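Local coordinates for protein beta-N-acetylhexosaminidase (Streptomyces plicatus, PDB 5FCZ) that hydrolyses terminal non-reducing N-acetylhexosamine residues of beta-N-acetylhexosaminides as a family 20 glycoside hydrolase, probably by a substrate-assisted mechanism that employs the 2-acetamido group, at residues M163-R168 and H192-D197; I251-H256 and V330-R335; G317-H322 and V348-L353; L363-G368 and G389-P394. All coordinates share one frame; numbering follows the deposited sequence.

Interaction 1. Residues M163-R168 and H192-D197. With TNX (1,5-anhydro-2-deoxy-2-(ethanethioylamino)-D-arabino-hex-1-enitol), chain B.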
# COMPACT_ATOMS: atom_id res chain seq x y z
N MET A 163 -1.31 -3.64 0.78
CA MET A 163 -0.77 -4.82 1.43
C MET A 163 -0.28 -5.75 0.35
O MET A 163 -0.93 -5.89 -0.70
CB MET A 163 -1.80 -5.55 2.29
CG MET A 163 -1.22 -6.68 3.16
SD MET A 163 -2.43 -7.93 3.70
CE MET A 163 -2.48 -8.91 2.20
N LEU A 164 0.86 -6.40 0.61
CA LEU A 164 1.28 -7.54 -0.17
C LEU A 164 1.39 -8.76 0.74
O LEU A 164 1.96 -8.68 1.83
CB LEU A 164 2.61 -7.31 -0.87
CG LEU A 164 2.96 -8.40 -1.90
CD1 LEU A 164 1.90 -8.51 -3.02
CD2 LEU A 164 4.35 -8.18 -2.49
N ASP A 165 0.82 -9.86 0.28
CA ASP A 165 0.89 -11.15 0.96
C ASP A 165 2.12 -11.86 0.40
O ASP A 165 2.18 -12.17 -0.80
CB ASP A 165 -0.43 -11.90 0.75
CG ASP A 165 -0.36 -13.39 1.09
OD1 ASP A 165 0.63 -13.85 1.71
OD2 ASP A 165 -1.34 -14.09 0.67
N VAL A 166 3.14 -12.05 1.24
CA VAL A 166 4.34 -12.76 0.84
C VAL A 166 4.40 -14.12 1.50
O VAL A 166 5.37 -14.88 1.30
CB VAL A 166 5.64 -11.95 1.11
CG1 VAL A 166 5.65 -10.65 0.27
CG2 VAL A 166 5.83 -11.68 2.59
N SER A 167 3.34 -14.49 2.24
CA SER A 167 3.30 -15.79 2.90
C SER A 167 2.80 -16.85 1.95
O SER A 167 3.32 -17.97 1.96
CB SER A 167 2.40 -15.75 4.12
OG SER A 167 2.82 -14.76 5.03
N ARG A 168 1.78 -16.53 1.13
CA ARG A 168 1.14 -17.56 0.31
C ARG A 168 2.03 -17.96 -0.85
O ARG A 168 2.35 -19.14 -1.02
CB ARG A 168 -0.22 -17.10 -0.17
CG ARG A 168 -1.29 -17.48 0.77
CD ARG A 168 -0.97 -17.04 2.22
NE ARG A 168 -2.09 -17.39 3.09
CZ ARG A 168 -3.18 -16.66 3.25
NH1 ARG A 168 -3.32 -15.47 2.65
NH2 ARG A 168 -4.15 -17.11 4.02
N HIS A 192 1.79 -2.44 3.98
CA HIS A 192 1.46 -3.49 4.91
C HIS A 192 1.99 -4.78 4.31
O HIS A 192 1.62 -5.12 3.19
CB HIS A 192 -0.07 -3.49 5.08
CG HIS A 192 -0.63 -4.67 5.83
ND1 HIS A 192 -1.98 -4.95 5.85
CD2 HIS A 192 -0.05 -5.64 6.57
CE1 HIS A 192 -2.20 -6.02 6.60
NE2 HIS A 192 -1.05 -6.46 7.04
N LEU A 193 2.86 -5.48 5.03
CA LEU A 193 3.44 -6.74 4.57
C LEU A 193 2.90 -7.87 5.43
O LEU A 193 3.08 -7.85 6.66
CB LEU A 193 4.97 -6.72 4.66
CG LEU A 193 5.73 -5.76 3.73
CD1 LEU A 193 7.27 -5.94 3.86
CD2 LEU A 193 5.31 -5.97 2.31
N HIS A 194 2.26 -8.84 4.80
CA HIS A 194 1.72 -10.04 5.46
C HIS A 194 2.84 -11.06 5.50
O HIS A 194 3.03 -11.87 4.58
CB HIS A 194 0.48 -10.53 4.71
CG HIS A 194 -0.35 -11.49 5.48
ND1 HIS A 194 -1.21 -11.11 6.49
CD2 HIS A 194 -0.45 -12.84 5.39
CE1 HIS A 194 -1.78 -12.19 7.01
NE2 HIS A 194 -1.34 -13.24 6.35
N LEU A 195 3.62 -11.02 6.60
CA LEU A 195 4.88 -11.75 6.71
C LEU A 195 4.76 -13.18 7.21
O LEU A 195 5.75 -13.94 7.13
CB LEU A 195 5.84 -10.98 7.63
CG LEU A 195 6.41 -9.65 7.09
CD1 LEU A 195 7.25 -8.93 8.12
CD2 LEU A 195 7.23 -9.83 5.82
N SER A 196 3.60 -13.60 7.71
CA SER A 196 3.44 -14.98 8.14
C SER A 196 2.02 -15.42 7.90
O SER A 196 1.09 -14.62 7.93
CB SER A 196 3.78 -15.13 9.62
OG SER A 196 2.91 -14.34 10.39
N ASP A 197 1.87 -16.71 7.64
CA ASP A 197 0.55 -17.31 7.54
C ASP A 197 0.72 -18.82 7.66
O ASP A 197 1.73 -19.30 8.18
CB ASP A 197 -0.14 -16.88 6.24
CG ASP A 197 -1.62 -16.87 6.37
OD1 ASP A 197 -2.21 -17.98 6.34
OD2 ASP A 197 -2.19 -15.77 6.49
C1 TNX B . -9.30 -14.23 3.92
S7 TNX B . -8.91 -11.48 4.23
C2 TNX B . -8.20 -14.02 4.60
C3 TNX B . -6.84 -14.31 3.96
C4 TNX B . -7.13 -14.70 2.49
C5 TNX B . -8.19 -13.74 1.89
C6 TNX B . -8.56 -14.22 0.49
C7 TNX B . -8.39 -12.01 5.72
C8 TNX B . -8.05 -11.03 6.83
N2 TNX B . -8.25 -13.32 5.86
O3 TNX B . -6.17 -15.30 4.68
O4 TNX B . -5.94 -14.62 1.78
O5 TNX B . -9.40 -13.71 2.66
O6 TNX B . -9.09 -13.14 -0.23
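In this beta-alpha-beta crossover of the (beta/alpha)8 barrel, parallel strands pair M163-D165 with H192-H194, and the loops beyond them bring R168 against D197 at the sugar pocket. L164 N donates to H192 O, and H194 N to L164 O at 3.0 Å. On their shared face, M163 runs beside H192, its CG anti to the backbone N (chi1 -171°) and lying 3.4 Å from the ring centroid, 17° off the normal, a CH-pi contact reinforced by SD over the same face. E444 and E250 hold that imidazole's nitrogens. At the end of its strand, D165 OD1 accepts from S167 N, an Asx turn, and also from R168 N, which extends it to an Asx motif. The R168 guanidinium bridges two acids: D165 OD2 meets NH1 in the guanidinium plane, whereas D197 sits over one face, its OD1 3.1 Å from NH2. NH2 also reaches the ligand's O3 at 2.8 Å, and NH1 its O4. A methionine here would probably leave both carboxylates without their cation and the sugar oxygens without these donors. D197 is fixed from its other oxygen: H194 NE2 meets the anti lone pair of OD2 at 2.7 Å, nearly in the imidazole plane.

Interaction 2. Residues I251-H256 and V330-R335. With TNX (1,5-anhydro-2-deoxy-2-(ethanethioylamino)-D-arabino-hex-1-enitol), chain B.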
# COMPACT_ATOMS: atom_id res chain seq x y z
N ILE A 251 2.45 -10.01 11.81
CA ILE A 251 2.62 -11.40 12.22
C ILE A 251 1.24 -11.86 12.67
O ILE A 251 0.82 -11.56 13.79
CB ILE A 251 3.67 -11.59 13.31
CG1 ILE A 251 5.03 -11.05 12.86
CG2 ILE A 251 3.80 -13.06 13.69
CD1 ILE A 251 5.68 -11.82 11.62
N ASP A 252 0.52 -12.55 11.79
CA ASP A 252 -0.86 -12.90 12.08
C ASP A 252 -0.93 -13.85 13.26
O ASP A 252 -0.22 -14.86 13.31
CB ASP A 252 -1.50 -13.54 10.86
CG ASP A 252 -3.00 -13.39 10.87
OD1 ASP A 252 -3.59 -13.22 11.97
OD2 ASP A 252 -3.57 -13.46 9.76
N MET A 253 -1.75 -13.50 14.24
CA MET A 253 -1.97 -14.36 15.40
C MET A 253 -3.37 -14.14 16.04
O MET A 253 -3.89 -13.03 15.97
CB MET A 253 -0.89 -14.10 16.42
CG MET A 253 -0.87 -12.71 16.94
SD MET A 253 0.51 -12.37 18.03
CE MET A 253 1.89 -12.38 16.88
N PRO A 254 -3.94 -15.16 16.71
CA PRO A 254 -3.38 -16.47 17.02
C PRO A 254 -3.69 -17.48 15.94
O PRO A 254 -3.25 -18.62 16.05
CB PRO A 254 -4.07 -16.84 18.32
CG PRO A 254 -5.46 -16.30 18.14
CD PRO A 254 -5.25 -14.98 17.38
N GLY A 255 -4.47 -17.08 14.92
CA GLY A 255 -4.73 -17.92 13.78
C GLY A 255 -3.79 -17.61 12.62
O GLY A 255 -2.94 -16.73 12.72
N HIS A 256 -3.96 -18.35 11.52
CA HIS A 256 -3.05 -18.25 10.38
C HIS A 256 -1.59 -18.45 10.83
O HIS A 256 -0.66 -17.75 10.41
CB HIS A 256 -3.25 -16.91 9.65
CG HIS A 256 -4.50 -16.87 8.83
ND1 HIS A 256 -4.58 -17.40 7.56
CD2 HIS A 256 -5.74 -16.41 9.12
CE1 HIS A 256 -5.81 -17.25 7.11
NE2 HIS A 256 -6.53 -16.66 8.03
N VAL A 330 -10.36 -13.93 23.02
CA VAL A 330 -10.36 -12.72 23.84
C VAL A 330 -9.23 -12.77 24.85
O VAL A 330 -8.51 -11.78 25.04
CB VAL A 330 -11.71 -12.56 24.54
CG1 VAL A 330 -11.67 -11.38 25.48
CG2 VAL A 330 -12.81 -12.40 23.51
N ALA A 331 -9.07 -13.91 25.53
CA ALA A 331 -7.95 -14.11 26.46
C ALA A 331 -6.62 -13.82 25.77
O ALA A 331 -5.83 -12.98 26.23
CB ALA A 331 -7.96 -15.54 27.00
N PHE A 332 -6.34 -14.54 24.68
CA PHE A 332 -5.09 -14.36 23.96
C PHE A 332 -4.84 -12.89 23.64
O PHE A 332 -3.72 -12.39 23.82
CB PHE A 332 -5.11 -15.21 22.69
CG PHE A 332 -3.87 -15.07 21.85
CD1 PHE A 332 -2.75 -15.83 22.12
CD2 PHE A 332 -3.80 -14.16 20.82
CE1 PHE A 332 -1.61 -15.68 21.37
CE2 PHE A 332 -2.65 -14.02 20.07
CZ PHE A 332 -1.57 -14.78 20.34
N MET A 333 -5.86 -12.16 23.20
CA MET A 333 -5.66 -10.79 22.74
C MET A 333 -5.48 -9.84 23.89
O MET A 333 -4.79 -8.82 23.75
CB MET A 333 -6.83 -10.32 21.88
CG MET A 333 -6.82 -10.89 20.46
SD MET A 333 -5.28 -10.52 19.58
CE MET A 333 -5.62 -11.05 17.92
N LYS A 334 -6.14 -10.14 25.01
CA LYS A 334 -5.90 -9.40 26.24
C LYS A 334 -4.41 -9.45 26.60
O LYS A 334 -3.80 -8.42 26.89
CB LYS A 334 -6.79 -9.99 27.33
CG LYS A 334 -6.67 -9.36 28.73
CD LYS A 334 -6.98 -7.88 28.77
CE LYS A 334 -8.48 -7.57 28.71
NZ LYS A 334 -8.75 -6.07 28.66
N ARG A 335 -3.79 -10.64 26.48
CA ARG A 335 -2.39 -10.78 26.86
C ARG A 335 -1.44 -10.19 25.82
O ARG A 335 -0.48 -9.53 26.21
CB ARG A 335 -2.06 -12.26 27.13
CG ARG A 335 -3.09 -12.89 28.06
CD ARG A 335 -2.61 -14.11 28.83
NE ARG A 335 -3.36 -15.33 28.48
CZ ARG A 335 -4.27 -15.93 29.25
NH1 ARG A 335 -4.60 -15.43 30.43
NH2 ARG A 335 -4.87 -17.04 28.83
C1 TNX B . -9.30 -14.23 3.92
S7 TNX B . -8.91 -11.48 4.23
C2 TNX B . -8.20 -14.02 4.60
C3 TNX B . -6.84 -14.31 3.96
C4 TNX B . -7.13 -14.70 2.49
C5 TNX B . -8.19 -13.74 1.89
C6 TNX B . -8.56 -14.22 0.49
C7 TNX B . -8.39 -12.01 5.72
C8 TNX B . -8.05 -11.03 6.83
N2 TNX B . -8.25 -13.32 5.86
O3 TNX B . -6.17 -15.30 4.68
O4 TNX B . -5.94 -14.62 1.78
O5 TNX B . -9.40 -13.71 2.66
O6 TNX B . -9.09 -13.14 -0.23
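F332 and M333, on helix 326-342 of the (beta/alpha)8 barrel, pack against M253 and P254 in the loop that follows barrel strand 246-250. F332 comes first and carries most of the contact. Its CG lies anti to the backbone N (chi1 179°), which sends the ring from the helix toward the loop. P254, preceded by a cis peptide bond, lays its CB over the middle of that ring, 3.6 Å from the centroid and 13° off the normal, a clear CH-pi geometry. The proline's CG and CD follow along the CD2 side of the ring, as the two side chains run past each other in opposite directions. M253 arrives at the rim instead: its CG is 3.8 Å from F332 CE2, and its SD, 5.1 Å from the ring centroid and 80° off the normal, makes an edge-on Met-aromatic contact. One residue on, M333 bends at chi2 and brings only its terminal methyl across, with CE 3.3 Å from M253 O and 4.0 Å from P254 CD. This apolar packing lies on the side of the loop remote from the sugar pocket. Across the loop, H256 ND1 bonds D197 and NE2 bonds E320, and H256 CE1 stands 3.1 Å from O3 of the ligand.

Interaction 3. Residues G317-H322 and V348-L353. With TNX (1,5-anhydro-2-deoxy-2-(ethanethioylamino)-D-arabino-hex-1-enitol), chain B.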
# COMPACT_ATOMS: atom_id res chain seq x y z
N GLY A 317 -2.63 -9.13 13.15
CA GLY A 317 -3.67 -9.90 12.52
C GLY A 317 -4.92 -10.10 13.36
O GLY A 317 -5.61 -9.13 13.70
N GLY A 318 -5.19 -11.36 13.68
CA GLY A 318 -6.36 -11.76 14.44
C GLY A 318 -7.52 -12.29 13.62
O GLY A 318 -8.57 -12.59 14.19
N ASP A 319 -7.37 -12.41 12.31
CA ASP A 319 -8.44 -12.87 11.44
C ASP A 319 -8.55 -14.39 11.45
O ASP A 319 -7.55 -15.11 11.56
CB ASP A 319 -8.18 -12.44 10.00
CG ASP A 319 -6.90 -13.02 9.46
OD1 ASP A 319 -5.86 -12.75 10.15
OD2 ASP A 319 -6.94 -13.74 8.42
N GLU A 320 -9.79 -14.86 11.32
CA GLU A 320 -10.11 -16.26 11.03
C GLU A 320 -9.39 -17.21 11.97
O GLU A 320 -8.88 -18.26 11.57
CB GLU A 320 -9.79 -16.59 9.57
CG GLU A 320 -10.51 -15.69 8.61
CD GLU A 320 -10.15 -15.99 7.18
OE1 GLU A 320 -8.96 -16.32 6.96
OE2 GLU A 320 -11.03 -15.90 6.29
N ALA A 321 -9.39 -16.85 13.26
CA ALA A 321 -8.98 -17.78 14.32
C ALA A 321 -10.13 -18.73 14.68
O ALA A 321 -10.61 -18.77 15.81
CB ALA A 321 -8.49 -17.02 15.54
N HIS A 322 -10.54 -19.54 13.69
CA HIS A 322 -11.72 -20.38 13.80
C HIS A 322 -11.45 -21.69 14.54
O HIS A 322 -12.39 -22.48 14.73
CB HIS A 322 -12.28 -20.69 12.41
CG HIS A 322 -12.72 -19.48 11.63
ND1 HIS A 322 -13.33 -18.39 12.21
CD2 HIS A 322 -12.67 -19.23 10.30
CE1 HIS A 322 -13.62 -17.50 11.27
NE2 HIS A 322 -13.24 -17.99 10.10
N VAL A 348 -2.19 -2.79 15.39
CA VAL A 348 -3.20 -2.90 14.35
C VAL A 348 -3.63 -4.36 14.33
O VAL A 348 -2.80 -5.27 14.47
CB VAL A 348 -2.65 -2.47 12.97
CG1 VAL A 348 -3.77 -2.45 11.90
CG2 VAL A 348 -1.98 -1.11 13.05
N GLY A 349 -4.94 -4.58 14.16
CA GLY A 349 -5.47 -5.91 13.97
C GLY A 349 -6.59 -5.86 12.95
O GLY A 349 -7.19 -4.82 12.71
N TRP A 350 -6.86 -7.01 12.35
CA TRP A 350 -8.08 -7.14 11.57
C TRP A 350 -9.27 -6.92 12.50
O TRP A 350 -9.13 -6.98 13.72
CB TRP A 350 -8.11 -8.52 10.89
CG TRP A 350 -6.96 -8.76 9.92
CD1 TRP A 350 -5.86 -9.58 10.11
CD2 TRP A 350 -6.80 -8.18 8.62
NE1 TRP A 350 -5.04 -9.54 9.00
CE2 TRP A 350 -5.59 -8.68 8.07
CE3 TRP A 350 -7.56 -7.29 7.86
CZ2 TRP A 350 -5.13 -8.32 6.80
CZ3 TRP A 350 -7.11 -6.92 6.60
CH2 TRP A 350 -5.90 -7.43 6.08
N HIS A 351 -10.45 -6.63 11.94
CA HIS A 351 -11.54 -6.10 12.77
C HIS A 351 -12.16 -7.15 13.70
O HIS A 351 -13.00 -6.80 14.55
CB HIS A 351 -12.63 -5.46 11.89
CG HIS A 351 -13.48 -6.45 11.17
ND1 HIS A 351 -13.17 -6.91 9.92
CD2 HIS A 351 -14.61 -7.10 11.55
CE1 HIS A 351 -14.07 -7.80 9.55
NE2 HIS A 351 -14.95 -7.93 10.52
N GLN A 352 -11.79 -8.42 13.59
CA GLN A 352 -12.08 -9.37 14.65
C GLN A 352 -11.55 -8.89 15.99
O GLN A 352 -12.06 -9.31 17.05
CB GLN A 352 -11.46 -10.73 14.32
CG GLN A 352 -12.22 -11.48 13.28
CD GLN A 352 -12.10 -10.91 11.92
OE1 GLN A 352 -11.08 -10.35 11.56
NE2 GLN A 352 -13.15 -11.06 11.13
N LEU A 353 -10.52 -8.06 15.99
CA LEU A 353 -10.05 -7.49 17.25
C LEU A 353 -11.12 -6.61 17.90
O LEU A 353 -11.14 -6.46 19.13
CB LEU A 353 -8.75 -6.70 17.02
CG LEU A 353 -8.02 -6.17 18.27
CD1 LEU A 353 -7.51 -7.27 19.19
CD2 LEU A 353 -6.89 -5.26 17.88
C1 TNX B . -9.30 -14.23 3.92
S7 TNX B . -8.91 -11.48 4.23
C2 TNX B . -8.20 -14.02 4.60
C3 TNX B . -6.84 -14.31 3.96
C4 TNX B . -7.13 -14.70 2.49
C5 TNX B . -8.19 -13.74 1.89
C6 TNX B . -8.56 -14.22 0.49
C7 TNX B . -8.39 -12.01 5.72
C8 TNX B . -8.05 -11.03 6.83
N2 TNX B . -8.25 -13.32 5.86
O3 TNX B . -6.17 -15.30 4.68
O4 TNX B . -5.94 -14.62 1.78
O5 TNX B . -9.40 -13.71 2.66
O6 TNX B . -9.09 -13.14 -0.23
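G317 O accepts the backbone N-H of W350 at 2.8 Å (141° at the hydrogen), and this bond ties the loop after strand 313-315 to the end of strand 346-350. The joint is close: G317 O also lies 3.2 Å from G349 CA, and a side chain on G349 would press on that oxygen. G318 adopts a backbone shape in which a CB would jam against the preceding carbonyl; its own O meets Q352 CB at 3.4 Å. The glutamine's amide end turns to W367, its OE1 accepting from the indole NE1. With CG between its backbone N and carbonyl carbon (chi1 61°), D319 points the same way as W350 beside it, their carboxylate and indole planes 62° apart, with D319 OD1 3.2 Å from W350 CD1. Carboxylate and indole then meet the ligand's thioacetamide together: N2 donates to D319 OD2 at 2.9 Å, while methyl C8 sits over the middle of the indole face, 3.6 Å from W350 CD2. A leucine in place of W350 would probably strip the methyl of this flat wall and leave E250 OE2 without its indole N-H donor. Next to D319, E320 brings OE1 to 3.3 Å from N2. Adjacent acids beside a tryptophan-lined acetamido pocket, at the C-terminal end of the barrel strands, are consistent with the Asp-Glu pair of family 20 hexosaminidases.

Interaction 4. Residues L363-G368 and G389-P394. With TNX (1,5-anhydro-2-deoxy-2-(ethanethioylamino)-D-arabino-hex-1-enitol), chain B.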
# COMPACT_ATOMS: atom_id res chain seq x y z
N LEU A 363 -5.75 0.40 16.15
CA LEU A 363 -6.54 0.51 14.93
C LEU A 363 -7.04 -0.86 14.54
O LEU A 363 -6.40 -1.87 14.86
CB LEU A 363 -5.74 1.06 13.76
CG LEU A 363 -5.32 2.53 13.81
CD1 LEU A 363 -4.12 2.68 14.63
CD2 LEU A 363 -5.05 3.03 12.40
N VAL A 364 -8.15 -0.91 13.81
CA VAL A 364 -8.60 -2.19 13.28
C VAL A 364 -8.91 -2.02 11.81
O VAL A 364 -9.38 -0.97 11.36
CB VAL A 364 -9.82 -2.79 14.01
CG1 VAL A 364 -9.44 -3.13 15.42
CG2 VAL A 364 -11.02 -1.85 13.97
N GLN A 365 -8.68 -3.09 11.08
CA GLN A 365 -8.81 -3.11 9.64
C GLN A 365 -10.06 -3.91 9.32
O GLN A 365 -10.11 -5.12 9.58
CB GLN A 365 -7.57 -3.72 9.01
CG GLN A 365 -7.66 -3.71 7.55
CD GLN A 365 -6.34 -3.92 6.89
OE1 GLN A 365 -5.31 -4.12 7.58
NE2 GLN A 365 -6.34 -3.90 5.56
N TYR A 366 -11.06 -3.25 8.77
CA TYR A 366 -12.33 -3.88 8.48
C TYR A 366 -12.28 -4.52 7.10
O TYR A 366 -12.04 -3.82 6.11
CB TYR A 366 -13.45 -2.86 8.54
CG TYR A 366 -14.79 -3.41 8.12
CD1 TYR A 366 -15.59 -4.11 9.02
CD2 TYR A 366 -15.26 -3.25 6.82
CE1 TYR A 366 -16.83 -4.61 8.63
CE2 TYR A 366 -16.48 -3.74 6.42
CZ TYR A 366 -17.27 -4.41 7.33
OH TYR A 366 -18.49 -4.91 6.93
N TRP A 367 -12.52 -5.83 7.03
CA TRP A 367 -12.48 -6.55 5.77
C TRP A 367 -13.80 -7.24 5.47
O TRP A 367 -13.84 -8.18 4.67
CB TRP A 367 -11.33 -7.56 5.76
CG TRP A 367 -11.34 -8.61 6.83
CD1 TRP A 367 -11.03 -8.43 8.12
CD2 TRP A 367 -11.65 -10.01 6.67
NE1 TRP A 367 -11.14 -9.63 8.80
CE2 TRP A 367 -11.53 -10.61 7.92
CE3 TRP A 367 -12.04 -10.79 5.59
CZ2 TRP A 367 -11.76 -11.95 8.13
CZ3 TRP A 367 -12.28 -12.13 5.80
CH2 TRP A 367 -12.14 -12.70 7.06
N GLY A 368 -14.88 -6.77 6.08
CA GLY A 368 -16.20 -7.25 5.75
C GLY A 368 -16.65 -6.76 4.38
O GLY A 368 -15.92 -6.09 3.65
N GLY A 389 -9.34 3.48 15.94
CA GLY A 389 -9.33 3.92 14.56
C GLY A 389 -9.72 2.79 13.62
O GLY A 389 -9.50 1.61 13.88
N LEU A 390 -10.28 3.18 12.48
CA LEU A 390 -10.77 2.26 11.46
C LEU A 390 -9.97 2.39 10.19
O LEU A 390 -9.91 3.47 9.58
CB LEU A 390 -12.23 2.57 11.15
CG LEU A 390 -13.30 1.63 11.66
CD1 LEU A 390 -13.08 1.37 13.11
CD2 LEU A 390 -14.68 2.27 11.39
N ILE A 391 -9.41 1.27 9.74
CA ILE A 391 -8.91 1.15 8.39
C ILE A 391 -9.92 0.35 7.59
O ILE A 391 -10.21 -0.80 7.94
CB ILE A 391 -7.54 0.45 8.35
CG1 ILE A 391 -6.54 1.19 9.23
CG2 ILE A 391 -7.04 0.38 6.92
CD1 ILE A 391 -5.30 0.36 9.53
N LEU A 392 -10.39 0.91 6.49
CA LEU A 392 -11.40 0.28 5.67
C LEU A 392 -10.76 -0.44 4.48
O LEU A 392 -10.08 0.19 3.65
CB LEU A 392 -12.42 1.30 5.18
CG LEU A 392 -13.24 2.03 6.24
CD1 LEU A 392 -14.31 2.88 5.56
CD2 LEU A 392 -13.86 1.01 7.22
N SER A 393 -11.01 -1.73 4.36
CA SER A 393 -10.57 -2.50 3.20
C SER A 393 -11.60 -3.57 2.89
O SER A 393 -11.31 -4.77 2.92
CB SER A 393 -9.17 -3.07 3.41
OG SER A 393 -9.11 -3.97 4.49
N PRO A 394 -12.83 -3.17 2.55
CA PRO A 394 -13.88 -4.17 2.31
C PRO A 394 -13.50 -5.14 1.20
O PRO A 394 -12.94 -4.76 0.17
CB PRO A 394 -15.12 -3.34 1.92
CG PRO A 394 -14.81 -1.90 2.24
CD PRO A 394 -13.29 -1.79 2.27
C1 TNX B . -9.30 -14.23 3.92
S7 TNX B . -8.91 -11.48 4.23
C2 TNX B . -8.20 -14.02 4.60
C3 TNX B . -6.84 -14.31 3.96
C4 TNX B . -7.13 -14.70 2.49
C5 TNX B . -8.19 -13.74 1.89
C6 TNX B . -8.56 -14.22 0.49
C7 TNX B . -8.39 -12.01 5.72
C8 TNX B . -8.05 -11.03 6.83
N2 TNX B . -8.25 -13.32 5.86
O3 TNX B . -6.17 -15.30 4.68
O4 TNX B . -5.94 -14.62 1.78
O5 TNX B . -9.40 -13.71 2.66
O6 TNX B . -9.09 -13.14 -0.23
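L363-Y366 and G389-L392 are neighbouring parallel strands of the (beta/alpha)8 barrel, joined through helix 374-385 in a beta-alpha-beta unit; their axes approach to 4.6 Å at 27°. Backbone hydrogen bonds zip them together in alternation: V364 N to G389 O, I391 N to V364 O, Y366 N to I391 O at 2.7 Å, and, just past the second strand, S393 N to Y366 O. Softer CA-H...O contacts run alongside, for instance from Q365 CA to I391 O. Among side chains, one polar link crosses: Q365 NE2 donates to S393 OG at 3.0 Å, the hydroxyl lying close to the amide plane. The glutamine is stretched out, its CG opposite the backbone N (chi1 -178°), which carries the amide far enough to reach the serine, while E444 also accepts from NE2 and H315 donates to OE1. The S393 hydroxyl in turn makes a weak bond to Y366 O. Apolar pairs divide between the two faces. On the face of Q365, L363 CD2 meets I391 CD1 at 3.9 Å, and a CB on G389 would press on L363 CG. On the other face, V364 CG2 packs on L390 CD1, and Y366 CB on L392 CD2; helix 374-385 packs on Y366 and L390 of this face. Ligand packing belongs to W367, just past the first strand: methyl C8 lies over its indole, and W367 CE3 is 3.5 Å from sulfur S7.

In the fold
All four contacts are buried but lie at different distances from the chain's centre. Interactions 1 and 4, centred 12 and 14 Å from it, each join adjacent parallel strands of one barrel sheet through backbone bonds; beyond the strands, interaction 1 offers charge to the sugar hydroxyls and interaction 4 an indole to the thioacetyl group. Interaction 3, 10 Å from interaction 4 between centres, shares strand pairing with it through G349 O and Q365 N and joins a loop to a strand. Interaction 2, farthest out at 24 Å, is apolar packing of a loop on a helix, yet that loop touches both interaction 1 and interaction 3 around the same ligand.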